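Phosphoribosyl-AMP cyclohydrolase (Medicago truncatula, PDB 7BGM) probably catalyses two successive steps of histidine biosynthesis, hydrolysing phosphoribosyl-ATP to phosphoribosyl-AMP and diphosphate and then opening the adenine ring of phosphoribosyl-AMP. Local coordinates at residues T134-V142 and S150-N158; T44-T52 and T63-V74. All coordinates share one frame; numbering follows the deposited sequence.

The two contacts lie in the two different family regions of one chain, consistent with separate cyclohydrolase and pyrophosphohydrolase parts. Contact 2 comes first in the sequence, in the phosphoribosyl-AMP cyclohydrolase region, where the end of helix 39-48 and the residues after it meet the 63-74 segment with its short strand 72-74. Contact 1 follows, in the pyrophosphohydrolase region, and joins helix 127-140 to the short helix 151-156. Their centres lie about 38 Å apart on opposite sides of the chain's centre, and their nearest atoms stay about 20 Å apart. Each contributes some residues seen to bind AMP: Lys64, Gly65, Glu66, Thr67 and Ser68 in contact 2, and Arg138, Ser150, Trp151 and Thr152 in contact 1.

Contact 1 (T134-V142 and S150-N158); sequences TISQRKAEV and SWTKRLLLN
Helix 127-140 and the short helix 151-156 of the MazG-like pyrophosphohydrolase region meet here, and Arg138 and Thr152 at their junction both belong to an AMP-binding site seen in this protein. The axes of the two helical segments approach to 9.3 Å and cross at -67°, and the steep crossing leaves the contact to a handful of residues, chiefly Arg138, Thr152, Lys153 and Leu156. Lys153 provides the polar grip. Its chain bends at chi2 (64°), which turns the amine back onto the C-terminal end of the other helix, and there Lys153 NZ donates to two main-chain oxygens: Arg138 O at 2.9 Å, in the carbonyl plane, and Glu141 O at 2.8 Å, with the amine above that carbonyl's plane. Glu141 is the first residue past the helix, so of the two oxygens only that of Arg138 belongs to the helix itself. A positive charge set against carbonyls at a helix C-terminus is probably favoured by the helix dipole as well.

Arg138 reaches in the other direction. A bend at chi2 (-87°) lays its aliphatic part across the Thr152 methyl at about a right angle, and Thr152 CB lies at the edge of the guanidinium, in its plane, 3.3 Å from Arg138 NH1. One face of that group is covered by Thr134 CG2 from its own helix, while Thr152 OG1 is hydrogen-bonded to Tyr195, another residue of the AMP site. Ser150 OG approaches Arg138 CD and accepts from Lys153 N at 3.2 Å, an ST motif at the start of helix 151-156. On the apolar side, Leu156 CD1 pushes against the backbone of the other helix, 3.5 Å from Lys139 N. Helix 183-204 covers this side, through Val199 and Leu203 against Leu156. The arrangement is that of an all-helical pyrophosphohydrolase of the MazG clan, with a nucleotide site at a junction of helices.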
# COMPACT_ATOMS: atom_id res chain seq x y z
N THR A 134 4.09 -12.99 8.61
CA THR A 134 4.17 -14.44 8.78
C THR A 134 5.57 -14.89 9.16
O THR A 134 5.75 -15.69 10.08
CB THR A 134 3.71 -15.13 7.49
OG1 THR A 134 2.31 -14.91 7.33
CG2 THR A 134 3.98 -16.62 7.53
N ILE A 135 6.59 -14.35 8.48
CA ILE A 135 7.97 -14.73 8.78
C ILE A 135 8.33 -14.34 10.21
O ILE A 135 8.97 -15.11 10.94
CB ILE A 135 8.91 -14.09 7.76
CG1 ILE A 135 8.68 -14.71 6.38
CG2 ILE A 135 10.36 -14.22 8.22
CD1 ILE A 135 9.34 -13.91 5.25
N SER A 136 7.95 -13.13 10.62
CA SER A 136 8.22 -12.65 11.97
C SER A 136 7.57 -13.57 13.01
O SER A 136 8.21 -13.95 14.01
CB SER A 136 7.72 -11.21 12.10
OG SER A 136 7.94 -10.67 13.40
N GLN A 137 6.33 -13.98 12.76
CA GLN A 137 5.68 -14.92 13.67
C GLN A 137 6.43 -16.24 13.75
O GLN A 137 6.55 -16.82 14.83
CB GLN A 137 4.24 -15.16 13.22
CG GLN A 137 3.41 -13.91 13.22
CD GLN A 137 2.02 -14.18 12.68
OE1 GLN A 137 1.37 -15.14 13.08
NE2 GLN A 137 1.57 -13.33 11.77
N ARG A 138 6.93 -16.75 12.61
CA ARG A 138 7.72 -17.98 12.65
C ARG A 138 9.00 -17.78 13.45
O ARG A 138 9.43 -18.68 14.20
CB ARG A 138 8.07 -18.44 11.23
CG ARG A 138 6.87 -18.63 10.33
CD ARG A 138 6.26 -20.01 10.44
NE ARG A 138 4.96 -20.07 9.77
CZ ARG A 138 4.78 -20.09 8.44
NH1 ARG A 138 5.82 -20.05 7.61
NH2 ARG A 138 3.56 -20.14 7.94
N LYS A 139 9.64 -16.62 13.30
CA LYS A 139 10.87 -16.34 14.04
C LYS A 139 10.62 -16.32 15.54
O LYS A 139 11.46 -16.77 16.33
CB LYS A 139 11.46 -15.00 13.56
CG LYS A 139 12.83 -14.63 14.15
CD LYS A 139 13.36 -13.35 13.53
CE LYS A 139 14.68 -12.91 14.14
NZ LYS A 139 14.50 -12.62 15.60
N ALA A 140 9.46 -15.83 15.95
CA ALA A 140 9.18 -15.67 17.37
C ALA A 140 8.84 -16.99 18.05
O ALA A 140 9.04 -17.13 19.26
CB ALA A 140 8.04 -14.67 17.56
N GLU A 141 8.34 -17.97 17.30
CA GLU A 141 7.89 -19.19 17.96
C GLU A 141 9.05 -20.15 18.21
O GLU A 141 10.21 -19.87 17.87
CB GLU A 141 6.76 -19.84 17.16
CG GLU A 141 7.04 -20.06 15.69
CD GLU A 141 5.77 -20.28 14.89
OE1 GLU A 141 4.71 -19.77 15.31
OE2 GLU A 141 5.82 -20.96 13.84
N VAL A 142 8.75 -21.28 18.84
CA VAL A 142 9.75 -22.21 19.33
C VAL A 142 9.32 -23.64 19.02
O VAL A 142 8.14 -23.98 19.18
CB VAL A 142 9.98 -22.02 20.85
CG1 VAL A 142 10.80 -20.77 21.11
CG2 VAL A 142 8.65 -21.92 21.56
N SER A 150 8.61 -26.82 10.14
CA SER A 150 8.11 -25.70 9.32
C SER A 150 9.18 -25.20 8.35
O SER A 150 10.30 -24.92 8.77
CB SER A 150 7.64 -24.54 10.20
OG SER A 150 7.81 -23.29 9.53
N TRP A 151 8.83 -25.04 7.07
CA TRP A 151 9.86 -24.75 6.07
C TRP A 151 10.48 -23.37 6.27
O TRP A 151 11.69 -23.20 6.10
CB TRP A 151 9.30 -24.86 4.66
CG TRP A 151 10.27 -24.28 3.69
CD1 TRP A 151 10.22 -23.04 3.13
CD2 TRP A 151 11.46 -24.91 3.20
NE1 TRP A 151 11.31 -22.86 2.30
CE2 TRP A 151 12.08 -23.99 2.32
CE3 TRP A 151 12.06 -26.15 3.40
CZ2 TRP A 151 13.26 -24.28 1.66
CZ3 TRP A 151 13.23 -26.44 2.74
CH2 TRP A 151 13.82 -25.51 1.88
N THR A 152 9.67 -22.37 6.60
CA THR A 152 10.23 -21.06 6.90
C THR A 152 11.07 -21.11 8.17
O THR A 152 12.17 -20.53 8.24
CB THR A 152 9.11 -20.03 7.01
OG1 THR A 152 8.42 -19.95 5.76
CG2 THR A 152 9.66 -18.64 7.36
N LYS A 153 10.60 -21.85 9.18
CA LYS A 153 11.37 -21.96 10.41
C LYS A 153 12.72 -22.64 10.17
O LYS A 153 13.71 -22.28 10.81
CB LYS A 153 10.56 -22.72 11.46
CG LYS A 153 11.15 -22.68 12.87
CD LYS A 153 11.19 -21.26 13.44
CE LYS A 153 11.59 -21.28 14.92
NZ LYS A 153 11.70 -19.93 15.52
N ARG A 154 12.78 -23.60 9.24
CA ARG A 154 14.04 -24.26 8.92
C ARG A 154 15.08 -23.26 8.42
O ARG A 154 16.26 -23.36 8.77
CB ARG A 154 13.82 -25.35 7.86
CG ARG A 154 12.90 -26.50 8.27
CD ARG A 154 12.57 -27.40 7.06
NE ARG A 154 13.62 -28.38 6.77
CZ ARG A 154 14.64 -28.18 5.93
NH1 ARG A 154 14.77 -27.03 5.29
NH2 ARG A 154 15.54 -29.14 5.74
N LEU A 155 14.66 -22.30 7.59
CA LEU A 155 15.60 -21.32 7.04
C LEU A 155 16.04 -20.32 8.10
O LEU A 155 17.19 -19.87 8.08
CB LEU A 155 14.96 -20.60 5.87
CG LEU A 155 14.71 -21.43 4.61
CD1 LEU A 155 13.86 -20.64 3.64
CD2 LEU A 155 16.03 -21.81 3.96
N LEU A 156 15.15 -19.97 9.02
CA LEU A 156 15.51 -19.05 10.10
C LEU A 156 16.56 -19.64 11.01
O LEU A 156 17.28 -18.88 11.68
CB LEU A 156 14.28 -18.69 10.92
CG LEU A 156 13.31 -17.74 10.22
CD1 LEU A 156 11.95 -17.78 10.95
CD2 LEU A 156 13.90 -16.34 10.20
N LEU A 157 16.67 -20.97 11.06
CA LEU A 157 17.59 -21.67 11.95
C LEU A 157 18.77 -22.29 11.21
O LEU A 157 19.43 -23.18 11.75
CB LEU A 157 16.85 -22.76 12.73
CG LEU A 157 15.82 -22.30 13.76
CD1 LEU A 157 15.08 -23.49 14.30
CD2 LEU A 157 16.48 -21.53 14.90
N ASN A 158 19.07 -21.83 10.00
CA ASN A 158 20.22 -22.38 9.28
C ASN A 158 20.68 -21.32 8.27
O ASN A 158 20.28 -21.35 7.10
CB ASN A 158 19.88 -23.70 8.61
CG ASN A 158 21.08 -24.34 7.92
OD1 ASN A 158 22.16 -23.76 7.86
ND2 ASN A 158 20.87 -25.54 7.39

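Contact 2 (T44-T52 and T63-V74); sequences TTISSRKAT and TKGETSNNFINV
Lys50 and Phe71 face each other in a cation-pi pair: the amine stands over the middle of the ring, Lys50 NZ 3.7 Å from the Phe71 centroid and only 4° off the ring normal. The lysine chain is extended beyond CG, which lets CD pass over the rim near Phe71 CD1 before NZ reaches the centre. Gly65 O lies over the opposite face of the ring, offset toward its rim.

Two threonines cross obliquely where Thr52 and Thr63 form an antiparallel non-hydrogen-bonded pair, and their hydroxyls come together, Thr52 OG1 to Thr63 OG1 3.1 Å. Thr52 OG1 also donates back to Lys50 O.

Backbone bonds join the segments along their length. Ala51 N donates to Ile72 O at 3.0 Å, in the carbonyl plane, and Val74 N to Arg49 O at 2.9 Å, from above that carbonyl's plane. Lys64 N meets Ala51 O almost head-on (C=O...N 168°), and a water links the same oxygen with Lys64 O and Ile72 N. At the helix end of the contact, Val74 CG2, anti to its carbonyl carbon, packs 3.7 Å from Thr45 CG2, the two side chains crossing at about a right angle. Lys64, whose NZ bonds to Thr96 O, lies in the type II turn Thr63-Glu66, and residues 64 to 68 are seen to bind AMP in this protein, consistent with the contact holding the AMP-binding loop of the cyclohydrolase region against the end of helix 39-48.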
# COMPACT_ATOMS: atom_id res chain seq x y z
N THR A 44 -3.51 24.07 5.55
CA THR A 44 -2.50 23.92 6.60
C THR A 44 -1.64 22.67 6.36
O THR A 44 -0.43 22.70 6.63
CB THR A 44 -3.19 23.86 7.97
OG1 THR A 44 -3.77 25.13 8.26
CG2 THR A 44 -2.19 23.51 9.08
N THR A 45 -2.24 21.59 5.83
CA THR A 45 -1.45 20.41 5.49
C THR A 45 -0.43 20.74 4.41
O THR A 45 0.72 20.33 4.47
CB THR A 45 -2.33 19.25 5.01
OG1 THR A 45 -3.30 18.88 6.00
CG2 THR A 45 -1.44 18.03 4.62
N ILE A 46 -0.85 21.53 3.43
CA ILE A 46 0.04 21.94 2.34
C ILE A 46 1.17 22.84 2.87
O ILE A 46 2.35 22.63 2.55
CB ILE A 46 -0.77 22.63 1.24
CG1 ILE A 46 -1.67 21.61 0.56
CG2 ILE A 46 0.17 23.35 0.23
CD1 ILE A 46 -2.66 22.21 -0.43
N SER A 47 0.82 23.85 3.67
CA SER A 47 1.83 24.81 4.12
C SER A 47 2.77 24.22 5.17
O SER A 47 3.98 24.50 5.15
CB SER A 47 1.16 26.09 4.64
OG SER A 47 0.37 25.84 5.82
N SER A 48 2.26 23.40 6.09
CA SER A 48 3.08 22.84 7.17
C SER A 48 3.70 21.50 6.81
O SER A 48 4.62 21.05 7.52
CB SER A 48 2.26 22.66 8.45
OG SER A 48 1.36 21.56 8.34
N ARG A 49 3.20 20.85 5.76
CA ARG A 49 3.57 19.49 5.39
C ARG A 49 3.37 18.50 6.53
O ARG A 49 4.09 17.51 6.65
CB ARG A 49 5.02 19.45 4.88
CG ARG A 49 5.30 20.51 3.82
CD ARG A 49 4.53 20.21 2.55
NE ARG A 49 5.13 20.84 1.38
CZ ARG A 49 6.14 20.31 0.70
NH1 ARG A 49 6.65 19.14 1.07
NH2 ARG A 49 6.64 20.94 -0.35
N LYS A 50 2.37 18.76 7.39
CA LYS A 50 1.95 17.83 8.43
C LYS A 50 0.46 17.57 8.26
O LYS A 50 -0.31 18.52 8.10
CB LYS A 50 2.28 18.42 9.81
CG LYS A 50 3.76 18.48 10.00
CD LYS A 50 4.16 18.96 11.36
CE LYS A 50 5.66 18.91 11.48
NZ LYS A 50 6.07 19.03 12.92
N ALA A 51 0.06 16.29 8.26
CA ALA A 51 -1.34 15.93 8.03
C ALA A 51 -2.25 16.61 9.05
O ALA A 51 -2.12 16.38 10.26
CB ALA A 51 -1.54 14.40 8.08
N THR A 52 -3.21 17.40 8.55
CA THR A 52 -4.10 18.21 9.38
C THR A 52 -5.54 17.95 8.97
O THR A 52 -5.84 17.82 7.77
CB THR A 52 -3.72 19.69 9.24
OG1 THR A 52 -2.37 19.87 9.66
CG2 THR A 52 -4.62 20.57 10.11
N THR A 63 -3.92 18.64 14.18
CA THR A 63 -2.81 18.08 13.42
C THR A 63 -2.44 16.77 14.08
O THR A 63 -2.20 16.73 15.30
CB THR A 63 -1.64 19.05 13.38
OG1 THR A 63 -2.05 20.25 12.70
CG2 THR A 63 -0.42 18.42 12.68
N LYS A 64 -2.42 15.70 13.30
CA LYS A 64 -2.03 14.41 13.83
C LYS A 64 -0.62 14.50 14.39
O LYS A 64 0.30 14.95 13.70
CB LYS A 64 -2.14 13.36 12.74
CG LYS A 64 -1.55 12.04 13.11
CD LYS A 64 -2.37 11.40 14.23
CE LYS A 64 -1.52 10.66 15.20
NZ LYS A 64 -2.40 10.06 16.28
N GLY A 65 -0.45 14.12 15.67
CA GLY A 65 0.83 14.24 16.34
C GLY A 65 1.01 15.49 17.19
O GLY A 65 2.04 15.61 17.90
N GLU A 66 0.04 16.42 17.18
CA GLU A 66 0.27 17.63 17.97
C GLU A 66 0.45 17.33 19.45
O GLU A 66 1.16 18.07 20.13
CB GLU A 66 -0.85 18.64 17.78
CG GLU A 66 -2.16 18.23 18.35
CD GLU A 66 -3.15 19.37 18.20
OE1 GLU A 66 -3.31 20.16 19.16
OE2 GLU A 66 -3.72 19.50 17.10
N THR A 67 -0.15 16.25 19.97
CA THR A 67 0.10 15.77 21.33
C THR A 67 1.00 14.54 21.37
O THR A 67 1.86 14.43 22.26
CB THR A 67 -1.21 15.40 22.03
OG1 THR A 67 -2.07 16.52 21.98
CG2 THR A 67 -0.99 14.99 23.50
N SER A 68 0.78 13.59 20.48
CA SER A 68 1.49 12.32 20.55
C SER A 68 2.88 12.40 19.98
O SER A 68 3.68 11.49 20.24
CB SER A 68 0.74 11.25 19.76
OG SER A 68 0.76 11.59 18.37
N ASN A 69 3.18 13.44 19.19
CA ASN A 69 4.45 13.63 18.49
C ASN A 69 4.58 12.71 17.28
O ASN A 69 5.63 12.75 16.59
CB ASN A 69 5.68 13.43 19.40
CG ASN A 69 6.78 14.41 19.09
OD1 ASN A 69 6.51 15.60 18.87
ND2 ASN A 69 8.03 13.94 19.13
N ASN A 70 3.55 11.92 16.95
CA ASN A 70 3.60 11.01 15.81
C ASN A 70 3.01 11.70 14.57
O ASN A 70 1.96 11.32 14.05
CB ASN A 70 2.88 9.71 16.14
CG ASN A 70 3.59 8.95 17.24
OD1 ASN A 70 4.82 9.03 17.33
ND2 ASN A 70 2.85 8.24 18.10
N PHE A 71 3.73 12.73 14.11
CA PHE A 71 3.30 13.48 12.94
C PHE A 71 3.33 12.62 11.68
O PHE A 71 4.12 11.68 11.55
CB PHE A 71 4.18 14.71 12.71
CG PHE A 71 4.11 15.72 13.84
CD1 PHE A 71 3.03 16.59 13.94
CD2 PHE A 71 5.11 15.78 14.81
CE1 PHE A 71 2.93 17.53 14.95
CE2 PHE A 71 5.03 16.72 15.85
CZ PHE A 71 3.91 17.59 15.94
N ILE A 72 2.50 12.98 10.73
CA ILE A 72 2.58 12.39 9.38
C ILE A 72 3.13 13.45 8.46
O ILE A 72 2.44 14.44 8.15
CB ILE A 72 1.24 11.83 8.90
CG1 ILE A 72 0.70 10.77 9.88
CG2 ILE A 72 1.37 11.24 7.45
CD1 ILE A 72 -0.85 10.58 9.73
N ASN A 73 4.37 13.24 8.00
CA ASN A 73 5.08 14.21 7.19
C ASN A 73 4.68 14.03 5.74
O ASN A 73 4.96 12.98 5.14
CB ASN A 73 6.58 14.03 7.34
CG ASN A 73 7.02 14.18 8.76
OD1 ASN A 73 6.95 15.28 9.33
ND2 ASN A 73 7.44 13.07 9.38
N VAL A 74 4.01 15.03 5.18
CA VAL A 74 3.32 14.87 3.91
C VAL A 74 4.28 15.08 2.73
O VAL A 74 4.91 16.14 2.60
CB VAL A 74 2.12 15.81 3.83
CG1 VAL A 74 1.48 15.67 2.47
CG2 VAL A 74 1.11 15.40 4.92
O HOH W 1 6.76 17.50 7.65
O HOH W 2 0.57 15.13 11.04